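Local structure of soluble secreted antigen MPT53 (Mycobacterium tuberculosis, 1LU4) at residues K25-F31 / A102-A108; D2-F7 / G19-Q23; F58-T63 / F81-A87; A43-S47 / Y77-F81. The protein probably acts as a secreted thioredoxin-fold disulfide oxidoreductase, oxidising reduced, unfolded proteins outside the cytoplasm to form their disulfide bonds. One frame throughout, in Å; residues are numbered along the deposited sequence.

Interaction 1 of 4, residues K25-F31 / A102-A108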
loop_
_atom_site.group_PDB
_atom_site.type_symbol
_atom_site.label_atom_id
_atom_site.label_comp_id
_atom_site.label_asym_id
_atom_site.label_seq_id
_atom_site.Cartn_x
_atom_site.Cartn_y
_atom_site.Cartn_z
ATOM N N LYS A 25 -2.704 1.500 -15.036
ATOM C CA LYS A 25 -2.801 2.870 -14.515
ATOM C C LYS A 25 -1.704 3.008 -13.452
ATOM O O LYS A 25 -1.140 2.051 -12.903
ATOM C CB LYS A 25 -4.224 3.157 -14.052
ATOM C CG LYS A 25 -4.626 2.232 -12.952
ATOM C CD LYS A 25 -5.919 2.594 -12.251
ATOM C CE LYS A 25 -7.118 1.844 -12.767
ATOM N NZ LYS A 25 -8.127 1.698 -11.689
ATOM N N PRO A 26 -1.297 4.237 -13.171
ATOM C CA PRO A 26 -0.298 4.476 -12.128
ATOM C C PRO A 26 -0.898 4.073 -10.761
ATOM O O PRO A 26 -2.060 4.343 -10.462
ATOM C CB PRO A 26 -0.073 5.984 -12.168
ATOM C CG PRO A 26 -1.160 6.578 -12.999
ATOM C CD PRO A 26 -1.806 5.497 -13.786
ATOM N N ALA A 27 -0.074 3.384 -9.974
ATOM C CA ALA A 27 -0.588 2.868 -8.719
ATOM C C ALA A 27 0.548 2.752 -7.708
ATOM O O ALA A 27 1.737 2.651 -8.105
ATOM C CB ALA A 27 -1.243 1.498 -8.963
ATOM N N VAL A 28 0.178 2.699 -6.455
ATOM C CA VAL A 28 1.152 2.488 -5.378
ATOM C C VAL A 28 0.558 1.402 -4.483
ATOM O O VAL A 28 -0.550 1.546 -3.972
ATOM C CB VAL A 28 1.407 3.777 -4.582
ATOM C CG1 VAL A 28 2.338 3.496 -3.377
ATOM C CG2 VAL A 28 1.984 4.911 -5.424
ATOM N N LEU A 29 1.367 0.333 -4.254
ATOM C CA LEU A 29 1.051 -0.619 -3.204
ATOM C C LEU A 29 1.885 -0.282 -1.976
ATOM O O LEU A 29 3.100 -0.026 -2.103
ATOM C CB LEU A 29 1.373 -2.060 -3.614
ATOM C CG LEU A 29 0.761 -2.556 -4.918
ATOM C CD1 LEU A 29 1.151 -4.007 -5.158
ATOM C CD2 LEU A 29 -0.763 -2.345 -4.971
ATOM N N TRP A 30 1.265 -0.298 -0.804
ATOM C CA TRP A 30 1.965 -0.020 0.429
ATOM C C TRP A 30 1.653 -1.139 1.401
ATOM O O TRP A 30 0.510 -1.316 1.827
ATOM C CB TRP A 30 1.535 1.328 1.004
ATOM C CG TRP A 30 2.247 1.756 2.253
ATOM C CD1 TRP A 30 3.596 1.871 2.457
ATOM C CD2 TRP A 30 1.652 2.200 3.486
ATOM N NE1 TRP A 30 3.882 2.322 3.716
ATOM C CE2 TRP A 30 2.704 2.531 4.359
ATOM C CE3 TRP A 30 0.316 2.333 3.899
ATOM C CZ2 TRP A 30 2.451 2.998 5.658
ATOM C CZ3 TRP A 30 0.071 2.804 5.210
ATOM C CH2 TRP A 30 1.147 3.117 6.038
ATOM N N PHE A 31 2.697 -1.912 1.735
ATOM C CA PHE A 31 2.563 -3.061 2.662
ATOM C C PHE A 31 2.876 -2.606 4.043
ATOM O O PHE A 31 3.992 -2.112 4.330
ATOM C CB PHE A 31 3.569 -4.160 2.226
ATOM C CG PHE A 31 3.239 -4.753 0.875
ATOM C CD1 PHE A 31 3.649 -4.151 -0.322
ATOM C CD2 PHE A 31 2.494 -5.941 0.792
ATOM C CE1 PHE A 31 3.331 -4.725 -1.534
ATOM C CE2 PHE A 31 2.166 -6.497 -0.440
ATOM C CZ PHE A 31 2.563 -5.891 -1.626
ATOM N N ALA A 102 6.737 -1.468 2.995
ATOM C CA ALA A 102 7.317 -1.623 1.660
ATOM C C ALA A 102 6.385 -0.937 0.681
ATOM O O ALA A 102 5.184 -0.968 0.857
ATOM C CB ALA A 102 7.485 -3.070 1.240
ATOM N N PHE A 103 6.960 -0.331 -0.352
ATOM C CA PHE A 103 6.234 0.311 -1.432
ATOM C C PHE A 103 6.537 -0.357 -2.768
ATOM O O PHE A 103 7.707 -0.665 -3.018
ATOM C CB PHE A 103 6.642 1.764 -1.560
ATOM C CG PHE A 103 6.326 2.687 -0.415
ATOM C CD1 PHE A 103 7.196 2.726 0.686
ATOM C CD2 PHE A 103 5.222 3.492 -0.468
ATOM C CE1 PHE A 103 6.929 3.603 1.713
ATOM C CE2 PHE A 103 4.946 4.380 0.572
ATOM C CZ PHE A 103 5.813 4.406 1.631
ATOM N N VAL A 104 5.514 -0.470 -3.597
ATOM C CA VAL A 104 5.686 -0.770 -5.007
ATOM C C VAL A 104 5.051 0.361 -5.773
ATOM O O VAL A 104 3.865 0.594 -5.670
ATOM C CB VAL A 104 5.115 -2.127 -5.408
ATOM C CG1 VAL A 104 5.406 -2.411 -6.865
ATOM C CG2 VAL A 104 5.640 -3.314 -4.531
ATOM N N PHE A 105 5.872 1.028 -6.614
ATOM C CA PHE A 105 5.445 2.179 -7.399
ATOM C C PHE A 105 5.248 1.725 -8.834
ATOM O O PHE A 105 6.261 1.420 -9.519
ATOM C CB PHE A 105 6.522 3.255 -7.302
ATOM C CG PHE A 105 6.642 3.881 -5.940
ATOM C CD1 PHE A 105 5.775 4.867 -5.521
ATOM C CD2 PHE A 105 7.643 3.420 -5.073
ATOM C CE1 PHE A 105 5.867 5.409 -4.278
ATOM C CE2 PHE A 105 7.763 3.967 -3.803
ATOM C CZ PHE A 105 6.869 4.955 -3.420
ATOM N N TYR A 106 4.017 1.645 -9.316
ATOM C CA TYR A 106 3.717 1.172 -10.670
ATOM C C TYR A 106 3.392 2.322 -11.605
ATOM O O TYR A 106 2.593 3.204 -11.317
ATOM C CB TYR A 106 2.459 0.367 -10.637
ATOM C CG TYR A 106 2.591 -1.109 -10.258
ATOM C CD1 TYR A 106 3.115 -1.992 -11.174
ATOM C CD2 TYR A 106 2.215 -1.556 -9.026
ATOM C CE1 TYR A 106 3.239 -3.312 -10.853
ATOM C CE2 TYR A 106 2.322 -2.916 -8.699
ATOM C CZ TYR A 106 2.841 -3.776 -9.618
ATOM O OH TYR A 106 2.953 -5.112 -9.293
ATOM N N ARG A 107 4.057 2.275 -12.755
ATOM C CA ARG A 107 3.653 3.077 -13.889
ATOM C C ARG A 107 2.509 2.376 -14.628
ATOM O O ARG A 107 2.301 1.171 -14.486
ATOM C CB ARG A 107 4.806 3.288 -14.880
ATOM C CG ARG A 107 5.946 4.109 -14.243
ATOM C CD ARG A 107 6.974 4.355 -15.362
ATOM N NE ARG A 107 6.465 5.231 -16.405
ATOM C CZ ARG A 107 6.581 6.557 -16.380
ATOM N NH1 ARG A 107 7.195 7.142 -15.350
ATOM N NH2 ARG A 107 6.086 7.264 -17.380
ATOM N N ALA A 108 1.777 3.158 -15.457
ATOM C CA ALA A 108 0.678 2.594 -16.242
ATOM C C ALA A 108 1.166 1.515 -17.190
ATOM O O ALA A 108 0.421 0.612 -17.532
ATOM C CB ALA A 108 -0.003 3.731 -17.037
#
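Trp30 and Phe103 meet as a non-hydrogen-bonded pair of antiparallel strands, the indole beside the phenyl ring. Trp30 CD1 sits over one face of that ring, shifted toward its rim, 3.4 Å from Phe103 CE2; the planes are an oblique 36° apart. Trp30 CG is anti to its backbone N (chi1 -177°), which swings the five-membered ring across to the neighbouring strand. On Trp30's side of the sheet, Val28 uses both branches, CG1 at the edge of the Phe103 ring and CG2 3.8 Å from Phe105 CD1. Beta-branched and aromatic side chains suit this layer; helix 37-52 covers its Trp30 and Phe103 end. The other face carries Ala27, Leu29, Phe31, Ala102, Val104 and Tyr106. Leu29 CD1 reaches the Tyr106 ring edge in its plane, 3.9 Å from CE2, and Val104 CG2 lies 4.0 Å from Phe31 CE1.

Six backbone hydrogen bonds, such as Ala27 N to Tyr106 O at 3.0 Å, tie the strands. The polar ends look elsewhere: Trp30 NE1 bonds Glu42, and Tyr106 OH bonds Ala1 N and Tyr95 OH. The backbone bonds satisfy alternate residues, while Val28 and Trp30 turn their backbone groups to strand 57-62, making 27-31 a central strand of the thioredoxin fold.

Interaction 2 of 4, residues D2-F7 / G19-Q23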
loop_
_atom_site.group_PDB
_atom_site.type_symbol
_atom_site.label_atom_id
_atom_site.label_comp_id
_atom_site.label_asym_id
_atom_site.label_seq_id
_atom_site.Cartn_x
_atom_site.Cartn_y
_atom_site.Cartn_z
ATOM N N ASP A 2 2.725 -6.357 -13.950
ATOM C CA ASP A 2 1.780 -7.002 -14.846
ATOM C C ASP A 2 1.091 -8.152 -14.134
ATOM O O ASP A 2 0.182 -7.899 -13.312
ATOM C CB ASP A 2 2.558 -7.351 -16.128
ATOM C CG ASP A 2 2.147 -6.406 -17.240
ATOM O OD1 ASP A 2 2.852 -5.467 -17.664
ATOM O OD2 ASP A 2 1.011 -6.633 -17.720
ATOM N N GLU A 3 1.405 -9.429 -14.343
ATOM C CA GLU A 3 0.573 -10.507 -13.833
ATOM C C GLU A 3 0.589 -10.669 -12.319
ATOM O O GLU A 3 -0.296 -11.305 -11.718
ATOM C CB GLU A 3 1.025 -11.819 -14.526
ATOM C CG GLU A 3 -0.119 -12.826 -14.520
ATOM C CD GLU A 3 -0.113 -13.763 -15.708
ATOM O OE1 GLU A 3 0.913 -13.810 -16.419
ATOM O OE2 GLU A 3 -1.139 -14.444 -15.911
ATOM N N ARG A 4 1.552 -10.122 -11.571
ATOM C CA ARG A 4 1.331 -10.255 -10.150
ATOM C C ARG A 4 0.122 -9.505 -9.591
ATOM O O ARG A 4 -0.391 -9.889 -8.533
ATOM C CB ARG A 4 2.521 -9.676 -9.390
ATOM C CG ARG A 4 3.809 -10.422 -9.608
ATOM C CD ARG A 4 4.970 -9.808 -8.841
ATOM N NE ARG A 4 5.219 -8.432 -9.252
ATOM C CZ ARG A 4 6.056 -7.549 -8.720
ATOM N NH1 ARG A 4 6.805 -7.989 -7.689
ATOM N NH2 ARG A 4 6.218 -6.300 -9.129
ATOM N N LEU A 5 -0.287 -8.464 -10.303
ATOM C CA LEU A 5 -1.476 -7.729 -9.879
ATOM C C LEU A 5 -2.736 -8.602 -10.009
ATOM O O LEU A 5 -3.784 -8.170 -9.567
ATOM C CB LEU A 5 -1.653 -6.477 -10.728
ATOM C CG LEU A 5 -0.630 -5.373 -10.451
ATOM C CD1 LEU A 5 -0.707 -4.311 -11.536
ATOM C CD2 LEU A 5 -0.882 -4.741 -9.067
ATOM N N GLN A 6 -2.682 -9.801 -10.600
ATOM C CA GLN A 6 -3.843 -10.650 -10.803
ATOM C C GLN A 6 -4.144 -11.404 -9.523
ATOM O O GLN A 6 -3.918 -12.606 -9.431
ATOM C CB GLN A 6 -3.588 -11.584 -11.980
ATOM C CG GLN A 6 -2.804 -10.936 -13.106
ATOM C CD GLN A 6 -3.541 -11.213 -14.407
ATOM O OE1 GLN A 6 -2.892 -11.244 -15.433
ATOM N NE2 GLN A 6 -4.846 -11.399 -14.237
ATOM N N PHE A 7 -4.601 -10.660 -8.518
ATOM C CA PHE A 7 -5.011 -11.277 -7.260
ATOM C C PHE A 7 -6.397 -10.758 -6.904
ATOM O O PHE A 7 -6.759 -9.679 -7.378
ATOM C CB PHE A 7 -4.048 -11.002 -6.116
ATOM C CG PHE A 7 -3.839 -9.524 -5.792
ATOM C CD1 PHE A 7 -4.657 -8.798 -4.948
ATOM C CD2 PHE A 7 -2.747 -8.851 -6.329
ATOM C CE1 PHE A 7 -4.440 -7.480 -4.679
ATOM C CE2 PHE A 7 -2.535 -7.496 -6.048
ATOM C CZ PHE A 7 -3.368 -6.787 -5.190
ATOM N N GLY A 19 -7.248 -6.983 -7.820
ATOM C CA GLY A 19 -5.992 -6.382 -8.182
ATOM C C GLY A 19 -5.832 -6.129 -9.656
ATOM O O GLY A 19 -5.095 -5.222 -10.080
ATOM N N ALA A 20 -6.541 -6.907 -10.473
ATOM C CA ALA A 20 -6.394 -6.729 -11.917
ATOM C C ALA A 20 -6.895 -5.330 -12.282
ATOM O O ALA A 20 -6.479 -4.831 -13.329
ATOM C CB ALA A 20 -7.153 -7.814 -12.651
ATOM N N SER A 21 -7.761 -4.746 -11.453
ATOM C CA SER A 21 -8.239 -3.384 -11.757
ATOM C C SER A 21 -7.126 -2.363 -11.736
ATOM O O SER A 21 -7.355 -1.283 -12.264
ATOM C CB SER A 21 -9.345 -2.999 -10.752
ATOM O OG SER A 21 -8.818 -2.791 -9.447
ATOM N N LEU A 22 -5.959 -2.701 -11.171
ATOM C CA LEU A 22 -4.856 -1.777 -11.106
ATOM C C LEU A 22 -4.067 -1.794 -12.386
ATOM O O LEU A 22 -3.235 -0.900 -12.622
ATOM C CB LEU A 22 -3.938 -2.134 -9.916
ATOM C CG LEU A 22 -4.623 -1.961 -8.538
ATOM C CD1 LEU A 22 -3.725 -2.560 -7.481
ATOM C CD2 LEU A 22 -4.954 -0.510 -8.241
ATOM N N GLN A 23 -4.246 -2.819 -13.216
ATOM C CA GLN A 23 -3.415 -2.862 -14.433
ATOM C C GLN A 23 -3.708 -1.673 -15.332
ATOM O O GLN A 23 -4.851 -1.200 -15.564
ATOM C CB GLN A 23 -3.646 -4.231 -15.100
ATOM C CG GLN A 23 -3.117 -5.371 -14.247
ATOM C CD GLN A 23 -3.360 -6.755 -14.805
ATOM O OE1 GLN A 23 -2.503 -7.653 -14.668
ATOM N NE2 GLN A 23 -4.519 -6.952 -15.440
#
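Leu5 and Phe7 form the tight side of this contact against Gly19 and Leu22. Gly19 CA stands over the centre of the Phe7 ring, 4.0 Å from the centroid and 12° off the normal, a CH-pi contact. Phe7 holds CG between its backbone N and carbonyl carbon (chi1 59°), which folds the ring back under the glycine. With no side chain, Gly19 can lay its CA directly on the ring. The backbone closes the same corner: Gly19 N donates to Phe7 O at 2.8 Å. Beside it, Leu5 CD2 meets Leu22 CD1 at 3.9 Å, the two leucines crossing at about a right angle, while Leu5 CD1 packs on the aliphatic Gln23 CG at 3.8 Å.

Toward solvent the fit is looser: Gln6 and Asp2 lie on the exposed side, and Gln23 is partly exposed.

Both segments contain short 3-10 turns flanking the two-stranded sheet 8-10/16-18. Leu22 continues inward onto Thr57 and Val59 of strand 57-62, and Leu5 onto Tyr95 and Tyr106, so the N-terminal turn packs over the face of the central sheet that carries Tyr106.

Interaction 3 of 4, residues F58-T63 / F81-A87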
loop_
_atom_site.group_PDB
_atom_site.type_symbol
_atom_site.label_atom_id
_atom_site.label_comp_id
_atom_site.label_asym_id
_atom_site.label_seq_id
_atom_site.Cartn_x
_atom_site.Cartn_y
_atom_site.Cartn_z
ATOM N N PHE A 58 -3.875 4.277 -4.884
ATOM C CA PHE A 58 -3.116 3.743 -3.752
ATOM C C PHE A 58 -3.885 2.576 -3.154
ATOM O O PHE A 58 -5.094 2.657 -2.929
ATOM C CB PHE A 58 -2.958 4.816 -2.644
ATOM C CG PHE A 58 -1.941 5.893 -2.993
ATOM C CD1 PHE A 58 -2.230 6.828 -3.993
ATOM C CD2 PHE A 58 -0.731 5.952 -2.319
ATOM C CE1 PHE A 58 -1.293 7.813 -4.300
ATOM C CE2 PHE A 58 0.214 6.942 -2.606
ATOM C CZ PHE A 58 -0.111 7.843 -3.594
ATOM N N VAL A 59 -3.150 1.492 -2.843
ATOM C CA VAL A 59 -3.719 0.343 -2.171
ATOM C C VAL A 59 -2.773 -0.047 -1.073
ATOM O O VAL A 59 -1.629 -0.405 -1.297
ATOM C CB VAL A 59 -3.942 -0.820 -3.137
ATOM C CG1 VAL A 59 -4.546 -2.032 -2.422
ATOM C CG2 VAL A 59 -4.826 -0.375 -4.304
ATOM N N GLY A 60 -3.310 0.006 0.155
ATOM C CA GLY A 60 -2.558 -0.517 1.312
ATOM C C GLY A 60 -2.858 -2.004 1.466
ATOM O O GLY A 60 -3.973 -2.452 1.179
ATOM N N ILE A 61 -1.884 -2.760 1.951
ATOM C CA ILE A 61 -2.032 -4.199 2.091
ATOM C C ILE A 61 -1.479 -4.525 3.488
ATOM O O ILE A 61 -0.268 -4.409 3.734
ATOM C CB ILE A 61 -1.311 -4.988 0.981
ATOM C CG1 ILE A 61 -1.775 -4.502 -0.410
ATOM C CG2 ILE A 61 -1.545 -6.466 1.185
ATOM C CD1 ILE A 61 -1.095 -5.060 -1.610
ATOM N N ALA A 62 -2.383 -4.883 4.397
ATOM C CA ALA A 62 -1.988 -5.076 5.804
ATOM C C ALA A 62 -2.008 -6.562 6.118
ATOM O O ALA A 62 -2.801 -7.354 5.583
ATOM C CB ALA A 62 -3.002 -4.368 6.719
ATOM N N THR A 63 -1.139 -6.962 7.055
ATOM C CA THR A 63 -1.156 -8.351 7.531
ATOM C C THR A 63 -0.610 -8.350 8.978
ATOM O O THR A 63 -0.202 -7.332 9.520
ATOM C CB THR A 63 -0.354 -9.254 6.612
ATOM O OG1 THR A 63 -0.646 -10.660 6.947
ATOM C CG2 THR A 63 1.144 -9.048 6.700
ATOM N N PHE A 81 -8.075 5.477 1.053
ATOM C CA PHE A 81 -7.837 4.671 -0.112
ATOM C C PHE A 81 -8.078 3.220 0.286
ATOM O O PHE A 81 -8.202 2.909 1.477
ATOM C CB PHE A 81 -6.439 4.880 -0.722
ATOM C CG PHE A 81 -5.296 4.816 0.261
ATOM C CD1 PHE A 81 -4.754 3.563 0.633
ATOM C CD2 PHE A 81 -4.720 5.950 0.794
ATOM C CE1 PHE A 81 -3.656 3.518 1.486
ATOM C CE2 PHE A 81 -3.615 5.910 1.628
ATOM C CZ PHE A 81 -3.098 4.662 1.963
ATOM N N THR A 82 -8.128 2.324 -0.700
ATOM C CA THR A 82 -8.400 0.916 -0.399
ATOM C C THR A 82 -7.288 0.351 0.485
ATOM O O THR A 82 -6.115 0.526 0.198
ATOM C CB THR A 82 -8.410 0.116 -1.721
ATOM O OG1 THR A 82 -9.468 0.623 -2.540
ATOM C CG2 THR A 82 -8.653 -1.361 -1.442
ATOM N N ASN A 83 -7.684 -0.368 1.526
ATOM C CA ASN A 83 -6.737 -1.163 2.332
ATOM C C ASN A 83 -7.256 -2.566 2.427
ATOM O O ASN A 83 -8.428 -2.829 2.691
ATOM C CB ASN A 83 -6.558 -0.542 3.741
ATOM C CG ASN A 83 -5.685 0.681 3.653
ATOM O OD1 ASN A 83 -4.459 0.598 3.643
ATOM N ND2 ASN A 83 -6.353 1.809 3.529
ATOM N N LEU A 84 -6.354 -3.517 2.184
ATOM C CA LEU A 84 -6.680 -4.928 2.073
ATOM C C LEU A 84 -6.292 -5.663 3.358
ATOM O O LEU A 84 -5.218 -5.438 3.904
ATOM C CB LEU A 84 -5.924 -5.586 0.897
ATOM C CG LEU A 84 -6.251 -4.873 -0.458
ATOM C CD1 LEU A 84 -5.514 -5.566 -1.589
ATOM C CD2 LEU A 84 -7.739 -4.835 -0.759
ATOM N N ASN A 85 -7.188 -6.531 3.807
ATOM C CA ASN A 85 -6.877 -7.388 4.953
ATOM C C ASN A 85 -6.247 -8.662 4.396
ATOM O O ASN A 85 -6.989 -9.590 4.023
ATOM C CB ASN A 85 -8.189 -7.703 5.689
ATOM C CG ASN A 85 -7.960 -8.685 6.829
ATOM O OD1 ASN A 85 -6.852 -8.988 7.201
ATOM N ND2 ASN A 85 -9.056 -9.206 7.343
ATOM N N ASP A 86 -4.938 -8.695 4.264
ATOM C CA ASP A 86 -4.269 -9.858 3.683
ATOM C C ASP A 86 -3.966 -10.806 4.817
ATOM O O ASP A 86 -2.827 -11.003 5.246
ATOM C CB ASP A 86 -2.982 -9.418 2.993
ATOM C CG ASP A 86 -2.276 -10.545 2.253
ATOM O OD1 ASP A 86 -2.922 -11.466 1.771
ATOM O OD2 ASP A 86 -1.042 -10.489 2.136
ATOM N N ALA A 87 -5.039 -11.409 5.343
ATOM C CA ALA A 87 -4.989 -12.028 6.643
ATOM C C ALA A 87 -3.962 -13.150 6.671
ATOM O O ALA A 87 -3.345 -13.395 7.704
ATOM C CB ALA A 87 -6.379 -12.586 6.996
HETATM O O HOH W 1 -7.601 3.104 -3.539
#
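Strands 58-62 and 82-85 run parallel, their axes 4.5 Å apart at closest and 22° from alignment, with backbone hydrogen bonds whose donors alternate between the two strands: Gly60 N to Thr82 O, Leu84 N to Gly60 O, Ala62 N to Leu84 O and Asp86 N to Ala62 O. The third is the straightest, at 170° about the hydrogen.

Leu84 lies on the face shared with Val59 and Ile61. Its CD1 touches both, 3.8 Å from Val59 CG1 and 4.1 Å from Ile61 CG1. Farther along, Ile61 CG2 rests 3.7 Å from Asp86 CB. On the other face Gly60 leaves room for Asn83, whose OD1 comes 3.2 Å from Gly60 CA while accepting a hydrogen bond from Trp32 NE1. At the start of the pair Phe58 CB sits over one face of the Phe81 ring, 4.0 Å from its centroid. Phe81 places CG between its N and carbonyl carbon (chi1 49°), which turns the ring back over the neighbouring strand.

At the first end, water 1 donates to Phe58 O and accepts from Thr82 N, bridging strands that have not yet closed up. At the last, Thr63 OG1 donates to Asp86 O at 2.8 Å. Asp86 sends its carboxylate on to the backbone N of Ile91 and Trp92, at the start of helix 90-94, where the N-terminal dipole would favour a negative charge. Backbone bonds hold the strands, branched aliphatic chains, suited to burial, fill the Val59-Ile61-Leu84 face, and a water and the Thr63 hydroxyl finish the ends of this beta-alpha-beta unit, connected by helix 67-77.

Interaction 4 of 4, residues A43-S47 / Y77-F81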
loop_
_atom_site.group_PDB
_atom_site.type_symbol
_atom_site.label_atom_id
_atom_site.label_comp_id
_atom_site.label_asym_id
_atom_site.label_seq_id
_atom_site.Cartn_x
_atom_site.Cartn_y
_atom_site.Cartn_z
ATOM N N ALA A 43 2.434 6.794 7.723
ATOM C CA ALA A 43 1.013 6.839 7.437
ATOM C C ALA A 43 0.512 8.269 7.166
ATOM O O ALA A 43 -0.267 8.423 6.203
ATOM C CB ALA A 43 0.203 6.222 8.545
ATOM N N PRO A 44 0.882 9.307 7.910
ATOM C CA PRO A 44 0.388 10.655 7.556
ATOM C C PRO A 44 0.802 11.090 6.154
ATOM O O PRO A 44 0.077 11.768 5.446
ATOM C CB PRO A 44 1.029 11.553 8.625
ATOM C CG PRO A 44 1.321 10.643 9.798
ATOM C CD PRO A 44 1.667 9.312 9.159
ATOM N N SER A 45 2.028 10.670 5.748
ATOM C CA SER A 45 2.501 10.979 4.412
ATOM C C SER A 45 1.723 10.247 3.360
ATOM O O SER A 45 1.399 10.812 2.304
ATOM C CB SER A 45 3.992 10.612 4.307
ATOM O OG SER A 45 4.696 11.483 5.207
ATOM N N LEU A 46 1.414 8.969 3.546
ATOM C CA LEU A 46 0.506 8.229 2.621
ATOM C C LEU A 46 -0.804 8.963 2.516
ATOM O O LEU A 46 -1.329 9.150 1.416
ATOM C CB LEU A 46 0.207 6.795 3.092
ATOM C CG LEU A 46 1.163 5.685 2.680
ATOM C CD1 LEU A 46 1.142 5.438 1.152
ATOM C CD2 LEU A 46 2.588 5.934 3.145
ATOM N N SER A 47 -1.365 9.388 3.663
ATOM C CA SER A 47 -2.690 10.021 3.604
ATOM C C SER A 47 -2.670 11.284 2.760
ATOM O O SER A 47 -3.517 11.498 1.883
ATOM C CB SER A 47 -3.076 10.416 5.042
ATOM O OG SER A 47 -4.339 11.066 4.989
ATOM N N TYR A 77 -5.009 7.687 10.902
ATOM C CA TYR A 77 -4.193 8.393 9.958
ATOM C C TYR A 77 -4.951 8.826 8.723
ATOM O O TYR A 77 -4.345 9.407 7.807
ATOM C CB TYR A 77 -2.951 7.560 9.569
ATOM C CG TYR A 77 -2.075 7.291 10.768
ATOM C CD1 TYR A 77 -1.409 8.338 11.388
ATOM C CD2 TYR A 77 -1.878 6.009 11.273
ATOM C CE1 TYR A 77 -0.570 8.151 12.486
ATOM C CE2 TYR A 77 -1.049 5.796 12.380
ATOM C CZ TYR A 77 -0.403 6.852 12.960
ATOM O OH TYR A 77 0.402 6.686 14.068
ATOM N N ASN A 78 -6.254 8.619 8.705
ATOM C CA ASN A 78 -7.078 9.108 7.576
ATOM C C ASN A 78 -6.555 8.589 6.252
ATOM O O ASN A 78 -6.323 9.317 5.286
ATOM C CB ASN A 78 -7.088 10.644 7.587
ATOM C CG ASN A 78 -8.238 11.172 6.797
ATOM O OD1 ASN A 78 -9.045 10.412 6.242
ATOM N ND2 ASN A 78 -8.343 12.488 6.713
ATOM N N LEU A 79 -6.387 7.262 6.161
ATOM C CA LEU A 79 -5.908 6.633 4.907
ATOM C C LEU A 79 -7.088 6.399 3.995
ATOM O O LEU A 79 -7.732 5.360 4.016
ATOM C CB LEU A 79 -5.158 5.328 5.201
ATOM C CG LEU A 79 -3.986 5.480 6.160
ATOM C CD1 LEU A 79 -3.283 4.134 6.386
ATOM C CD2 LEU A 79 -2.954 6.431 5.615
ATOM N N ASN A 80 -7.406 7.444 3.199
ATOM C CA ASN A 80 -8.605 7.393 2.375
ATOM C C ASN A 80 -8.341 6.759 1.023
ATOM O O ASN A 80 -8.390 7.408 -0.058
ATOM C CB ASN A 80 -9.143 8.826 2.187
ATOM C CG ASN A 80 -10.451 8.848 1.428
ATOM O OD1 ASN A 80 -11.227 7.900 1.495
ATOM N ND2 ASN A 80 -10.713 9.918 0.739
ATOM N N PHE A 81 -8.075 5.477 1.053
ATOM C CA PHE A 81 -7.837 4.671 -0.112
ATOM C C PHE A 81 -8.078 3.220 0.286
ATOM O O PHE A 81 -8.202 2.909 1.477
ATOM C CB PHE A 81 -6.439 4.880 -0.722
ATOM C CG PHE A 81 -5.296 4.816 0.261
ATOM C CD1 PHE A 81 -4.754 3.563 0.633
ATOM C CD2 PHE A 81 -4.720 5.950 0.794
ATOM C CE1 PHE A 81 -3.656 3.518 1.486
ATOM C CE2 PHE A 81 -3.615 5.910 1.628
ATOM C CZ PHE A 81 -3.098 4.662 1.963
HETATM O O HOH W 2 -5.677 9.588 1.799
#
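Tyr77 turns one face of its ring to helix 37-52, and Ala43 CB lies over that face, displaced toward the rim, 3.4 Å from Tyr77 CG. In this CH-pi contact, 3.7 Å from carbon to centroid, alanine's single methyl lets the ring settle close to the helix. Pro44 CG approaches the same ring obliquely, 3.9 Å from Tyr77 CD1, and the two side chains run alongside each other. Phe73 meets the ring edge-to-face, and the phenol OH bonds Asn40 ND2, one turn earlier on the helix. The Phe81 ring takes a lesser part, its CZ 4.1 Å from Leu46 CB.

Between the rings Leu79 lays CD2 against the helix backbone, 3.4 Å from Ala43 O and near Leu46 CB. Its chi2 (-179°) extends CD1 toward Trp30 and leaves CD2 to turn onto the helix.

Ser47 supplies the polar link. With OG anti to its backbone N (chi1 178°), the hydroxyl faces the loop and donates to Asn78 O at 2.7 Å, arriving from above the carbonyl plane, 48° out of it. Asn78 has the positive phi of a Schellman motif ending helix 67-77. Water 2 adds a second bridge, donating to Ser47 O and accepting from Asn80 N. Apolar contacts therefore seat the loop, while the serine hydroxyl gives a loop carbonyl a donor and the water ties a helix carbonyl to a loop N-H.

Overall arrangement
Interactions 1 and 3 belong to one mixed sheet, joined where strands 27-32 and 57-62 are neighbours: Val28 O lies 2.8 Å from Val59 N and Trp30 O 2.8 Å from Ile61 N. Interaction 4 covers one face of that sheet, with Leu46 CG 3.6 Å from Trp30 CD2, and shares Phe81 with interaction 3. Interaction 2 covers the other face, where Leu5 CD2 is 3.7 Å from Tyr106 CE2 and Phe7 CE1 3.8 Å from Leu84 CD1. Interactions 2 and 4 are thus about 22 Å apart between centres. The probable redox site, the Cys36 and Cys39 pair at the start of helix 37-52, touches Trp30 of interaction 1; the two cysteines are not disulfide-bonded here.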